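Local coordinates for uncharacterized protein (Sulfolobus solfataricus P2, PDB 2QS7) that is of unknown function but belongs to the DsrE/DsrF-like family and is a putative oxidoreductase, at residues K83-W87 against H88-Q92; E117-A120 against E121-D125. All blocks are in the same frame, centred on the assembly; numbering follows the deposited sequence.

Contact 1: residues K83-W87 against H88-Q92; sequences KYPMW and HQLVQ
Met-86 is the N-cap of helix 87-97, and the side chain of Gln-89, three residues on, returns to its backbone N-H: OE1 of Gln-89 accepts a hydrogen bond from the backbone N of Met-86 (3.1 Å), with the donor above the amide carbonyl plane. In Gln-89, CG beside the backbone N (chi1 -64°), with the chain extended beyond it, carries the amide toward the N-cap. Next to this cap the forked end of Leu-90 fits a hollow in the incoming loop. Its CD2 presses on Pro-85 CG at 3.7 Å, while CD1 meets the ring of Tyr-84 at CE2 (4.1 Å). Further round, His-88 is a wedge. Its CB sits above the centre of the Trp-87 six-membered ring, 3.9 Å from the centroid, and its imidazole turns an edge toward the face of the five-membered ring, the planes at 84° in a T-shaped pair. Met-86 CB lies over one imidazole face. With an alanine in place of Trp-87, His-88 would probably lose the surface it rests on, and a gap would open beside Leu-22 and Phe-43. Leu-90 N reaches Met-86 O at 3.1 Å, the i to i+4 bond from the N-cap.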
loop_
_atom_site.group_PDB
_atom_site.type_symbol
_atom_site.label_atom_id
_atom_site.label_comp_id
_atom_site.label_asym_id
_atom_site.label_seq_id
_atom_site.Cartn_x
_atom_site.Cartn_y
_atom_site.Cartn_z
ATOM N N LYS A 83 18.692 -13.166 15.401
ATOM C CA LYS A 83 18.548 -12.187 16.484
ATOM C C LYS A 83 18.221 -10.836 15.871
ATOM O O LYS A 83 18.743 -9.796 16.282
ATOM C CB LYS A 83 19.811 -12.108 17.341
ATOM C CG LYS A 83 20.248 -13.447 17.903
ATOM C CD LYS A 83 21.527 -13.312 18.680
ATOM C CE LYS A 83 21.993 -14.661 19.182
ATOM N NZ LYS A 83 23.317 -14.558 19.833
ATOM N N TYR A 84 17.341 -10.860 14.878
ATOM C CA TYR A 84 16.990 -9.652 14.183
ATOM C C TYR A 84 16.117 -8.812 15.131
ATOM O O TYR A 84 15.198 -9.345 15.736
ATOM C CB TYR A 84 16.287 -9.999 12.868
ATOM C CG TYR A 84 16.515 -8.932 11.838
ATOM C CD1 TYR A 84 17.675 -8.938 11.059
ATOM C CD2 TYR A 84 15.614 -7.883 11.677
ATOM C CE1 TYR A 84 17.919 -7.932 10.119
ATOM C CE2 TYR A 84 15.844 -6.872 10.745
ATOM C CZ TYR A 84 16.996 -6.905 9.971
ATOM O OH TYR A 84 17.216 -5.910 9.054
ATOM N N PRO A 85 16.429 -7.508 15.301
ATOM C CA PRO A 85 15.614 -6.670 16.206
ATOM C C PRO A 85 14.145 -6.586 15.822
ATOM O O PRO A 85 13.812 -6.769 14.645
ATOM C CB PRO A 85 16.232 -5.267 16.080
ATOM C CG PRO A 85 17.525 -5.431 15.372
ATOM C CD PRO A 85 17.558 -6.772 14.699
HETATM N N MSE A 86 13.278 -6.326 16.805
HETATM C CA MSE A 86 11.844 -6.152 16.565
HETATM C C MSE A 86 11.654 -4.826 15.829
HETATM O O MSE A 86 12.483 -3.907 15.948
HETATM C CB MSE A 86 11.064 -6.152 17.901
HETATM C CG MSE A 86 11.337 -7.404 18.775
HETATM SE SE MSE A 86 10.445 -7.495 20.571
HETATM C CE MSE A 86 8.701 -8.174 20.097
ATOM N N TRP A 87 10.563 -4.719 15.087
ATOM C CA TRP A 87 10.302 -3.531 14.315
ATOM C C TRP A 87 10.381 -2.232 15.110
ATOM O O TRP A 87 10.929 -1.226 14.619
ATOM C CB TRP A 87 8.947 -3.662 13.619
ATOM C CG TRP A 87 7.785 -3.515 14.518
ATOM C CD1 TRP A 87 7.128 -4.492 15.183
ATOM C CD2 TRP A 87 7.134 -2.292 14.843
ATOM N NE1 TRP A 87 6.095 -3.957 15.902
ATOM C CE2 TRP A 87 6.078 -2.604 15.712
ATOM C CE3 TRP A 87 7.324 -0.964 14.456
ATOM C CZ2 TRP A 87 5.218 -1.639 16.223
ATOM C CZ3 TRP A 87 6.472 0.007 14.977
ATOM C CH2 TRP A 87 5.434 -0.345 15.863
ATOM N N HIS A 88 9.822 -2.225 16.308
ATOM C CA HIS A 88 9.815 -1.005 17.111
ATOM C C HIS A 88 11.191 -0.644 17.640
ATOM O O HIS A 88 11.455 0.521 17.867
ATOM C CB HIS A 88 8.800 -1.052 18.245
ATOM C CG HIS A 88 8.936 -2.240 19.126
ATOM N ND1 HIS A 88 9.828 -2.290 20.176
ATOM C CD2 HIS A 88 8.281 -3.428 19.123
ATOM C CE1 HIS A 88 9.723 -3.466 20.776
ATOM N NE2 HIS A 88 8.793 -4.176 20.156
ATOM N N GLN A 89 12.048 -1.639 17.860
ATOM C CA GLN A 89 13.415 -1.398 18.285
ATOM C C GLN A 89 14.177 -0.748 17.152
ATOM O O GLN A 89 14.971 0.145 17.373
ATOM C CB GLN A 89 14.095 -2.698 18.687
ATOM C CG GLN A 89 13.438 -3.339 19.906
ATOM C CD GLN A 89 14.051 -4.670 20.281
ATOM O OE1 GLN A 89 14.583 -5.405 19.441
ATOM N NE2 GLN A 89 13.972 -4.990 21.559
ATOM N N LEU A 90 13.914 -1.181 15.923
ATOM C CA LEU A 90 14.530 -0.565 14.756
ATOM C C LEU A 90 14.109 0.897 14.647
ATOM O O LEU A 90 14.929 1.761 14.306
ATOM C CB LEU A 90 14.193 -1.327 13.467
ATOM C CG LEU A 90 14.774 -2.734 13.257
ATOM C CD1 LEU A 90 14.173 -3.370 12.009
ATOM C CD2 LEU A 90 16.299 -2.744 13.181
ATOM N N VAL A 91 12.850 1.193 14.945
ATOM C CA VAL A 91 12.393 2.585 14.881
ATOM C C VAL A 91 13.069 3.435 15.982
ATOM O O VAL A 91 13.627 4.523 15.696
ATOM C CB VAL A 91 10.868 2.698 14.921
ATOM C CG1 VAL A 91 10.445 4.173 14.944
ATOM C CG2 VAL A 91 10.296 1.981 13.697
ATOM N N GLN A 92 13.084 2.924 17.209
ATOM C CA GLN A 92 13.669 3.660 18.303
ATOM C C GLN A 92 15.156 3.883 18.080
ATOM O O GLN A 92 15.668 4.967 18.359
ATOM C CB GLN A 92 13.396 2.969 19.658
ATOM C CG GLN A 92 14.038 3.654 20.867
ATOM C CD GLN A 92 13.783 5.172 20.959
ATOM O OE1 GLN A 92 14.735 5.964 21.058
ATOM N NE2 GLN A 92 12.515 5.580 20.900
#

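Contact 2: residues E117-A120 against E121-D125; sequences EDLA and EFVDD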
loop_
_atom_site.group_PDB
_atom_site.type_symbol
_atom_site.label_atom_id
_atom_site.label_comp_id
_atom_site.label_asym_id
_atom_site.label_seq_id
_atom_site.Cartn_x
_atom_site.Cartn_y
_atom_site.Cartn_z
ATOM N N GLU A 117 -1.960 8.911 26.704
ATOM C CA GLU A 117 -1.304 8.150 27.769
ATOM C C GLU A 117 -1.155 6.671 27.415
ATOM O O GLU A 117 -0.248 6.000 27.906
ATOM C CB GLU A 117 -2.095 8.301 29.070
ATOM N N ASP A 118 -2.033 6.184 26.542
ATOM C CA ASP A 118 -2.008 4.803 26.092
ATOM C C ASP A 118 -0.922 4.532 25.043
ATOM O O ASP A 118 -0.598 3.384 24.768
ATOM C CB ASP A 118 -3.360 4.455 25.474
ATOM C CG ASP A 118 -4.537 4.704 26.421
ATOM O OD1 ASP A 118 -4.357 4.658 27.672
ATOM O OD2 ASP A 118 -5.648 4.949 25.891
ATOM N N LEU A 119 -0.349 5.587 24.468
ATOM C CA LEU A 119 0.635 5.433 23.400
ATOM C C LEU A 119 2.059 5.261 23.900
ATOM O O LEU A 119 2.393 5.768 24.960
ATOM C CB LEU A 119 0.559 6.642 22.470
ATOM C CG LEU A 119 -0.733 6.799 21.662
ATOM C CD1 LEU A 119 -0.788 8.096 20.824
ATOM C CD2 LEU A 119 -0.878 5.581 20.777
ATOM N N ALA A 120 2.883 4.548 23.128
ATOM C CA ALA A 120 4.296 4.345 23.460
ATOM C C ALA A 120 4.987 5.714 23.617
ATOM O O ALA A 120 4.606 6.717 22.977
ATOM C CB ALA A 120 4.996 3.520 22.381
ATOM N N GLU A 121 6.021 5.731 24.452
ATOM C CA GLU A 121 6.752 6.953 24.784
ATOM C C GLU A 121 7.410 7.599 23.576
ATOM O O GLU A 121 7.577 8.812 23.536
ATOM C CB GLU A 121 7.851 6.657 25.815
ATOM C CG GLU A 121 7.335 6.071 27.141
ATOM C CD GLU A 121 6.442 7.029 27.939
ATOM O OE1 GLU A 121 6.494 8.256 27.672
ATOM O OE2 GLU A 121 5.712 6.551 28.850
ATOM N N PHE A 122 7.757 6.779 22.595
ATOM C CA PHE A 122 8.464 7.262 21.440
ATOM C C PHE A 122 7.595 8.031 20.444
ATOM O O PHE A 122 8.086 8.463 19.427
ATOM C CB PHE A 122 9.275 6.118 20.806
ATOM C CG PHE A 122 8.504 5.197 19.891
ATOM C CD1 PHE A 122 7.131 5.064 19.943
ATOM C CD2 PHE A 122 9.205 4.364 19.033
ATOM C CE1 PHE A 122 6.474 4.190 19.086
ATOM C CE2 PHE A 122 8.541 3.477 18.189
ATOM C CZ PHE A 122 7.179 3.396 18.223
ATOM N N VAL A 123 6.301 8.176 20.731
ATOM C CA VAL A 123 5.425 8.974 19.875
ATOM C C VAL A 123 5.728 10.426 20.191
ATOM O O VAL A 123 5.709 10.841 21.349
ATOM C CB VAL A 123 3.947 8.688 20.133
ATOM C CG1 VAL A 123 3.042 9.702 19.407
ATOM C CG2 VAL A 123 3.625 7.223 19.760
ATOM N N ASP A 124 6.028 11.187 19.162
ATOM C CA ASP A 124 6.370 12.587 19.297
ATOM C C ASP A 124 5.146 13.485 19.355
ATOM O O ASP A 124 5.131 14.456 20.078
ATOM C CB ASP A 124 7.289 12.990 18.127
ATOM C CG ASP A 124 8.598 12.239 18.179
ATOM O OD1 ASP A 124 9.272 12.368 19.219
ATOM O OD2 ASP A 124 8.938 11.486 17.241
ATOM N N ASP A 125 4.108 13.184 18.598
ATOM C CA ASP A 125 2.944 14.043 18.613
ATOM C C ASP A 125 1.737 13.344 18.025
ATOM O O ASP A 125 1.867 12.342 17.349
ATOM C CB ASP A 125 3.224 15.322 17.805
ATOM C CG ASP A 125 2.360 16.503 18.249
ATOM O OD1 ASP A 125 1.434 16.325 19.101
ATOM O OD2 ASP A 125 2.616 17.623 17.752
#
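Two first torsions bring Ala-120 together with Phe-122 and Val-123. In Phe-122, CG stands between the backbone N and the carbonyl carbon (chi1 82°), which swings the ring back along the chain until CD1 lies 3.6 Å from Ala-120 CB. The methyl approaches the ring obliquely, touching CE1 as well as CD1. In Val-123, CG1 is anti to the backbone N (chi1 170°), and this leaves CG2 on the same side as the backbone N, where it can lean over the turn. There it comes to 3.4 Å from Ala-120 O and 4.1 Å from Leu-119 CB.

The frame for these contacts is a type I beta turn from Ala-120 to Val-123, with Glu-121 and Phe-122 at its corners. Val-123 N closes it on Ala-120 O at 3.2 Å. The N-H points almost straight at the oxygen, yet it arrives well above the carbonyl plane, 49° out of it. The case illustrates how a turn can sort the side chains in and beside it: Leu-119, just before the turn, makes an apolar pair with Val-123 across its open end, Phe-122 folds back upon the alanine, and Glu-121 CB points away from residues 117-120.

The turn belongs to the loop between helix 106-111 and strand 125-127. Lys-95 of helix 87-97 ties down its exit, bonding through NZ to Phe-122 O and forming a salt bridge with Asp-124 OD1. On one flank Leu-119 and Val-123 pack on Ala-104 of strand 99-105, while Phe-122 lies against helix 87-97, and Ala-120 is bonded through its backbone to Ile-51, just beyond helix 45-50.

In the fold
From the N terminus the chain passes strand 9-14, helix 19-34 and strand 38-43 before helix 72-81 ends in a Schellman motif at Lys-83. Contact 1 then closes the short link to helix 87-97, with Tyr-84 also meeting Phe-111 of the second subunit. After strand 99-105 and helix 106-111, contact 2 turns the chain into strand 125-127, an outermost strand of the parallel sheet within this chain. The two are local and follow in series, neither nesting nor crossing. Although their centres lie about 17 Å apart, they touch: Phe-122 CE2 is 3.8 Å from Val-91 CG1, and Gln-92 also packs on Phe-122. Helix 87-97 is thereby joined to the loop leading into strand 125-127.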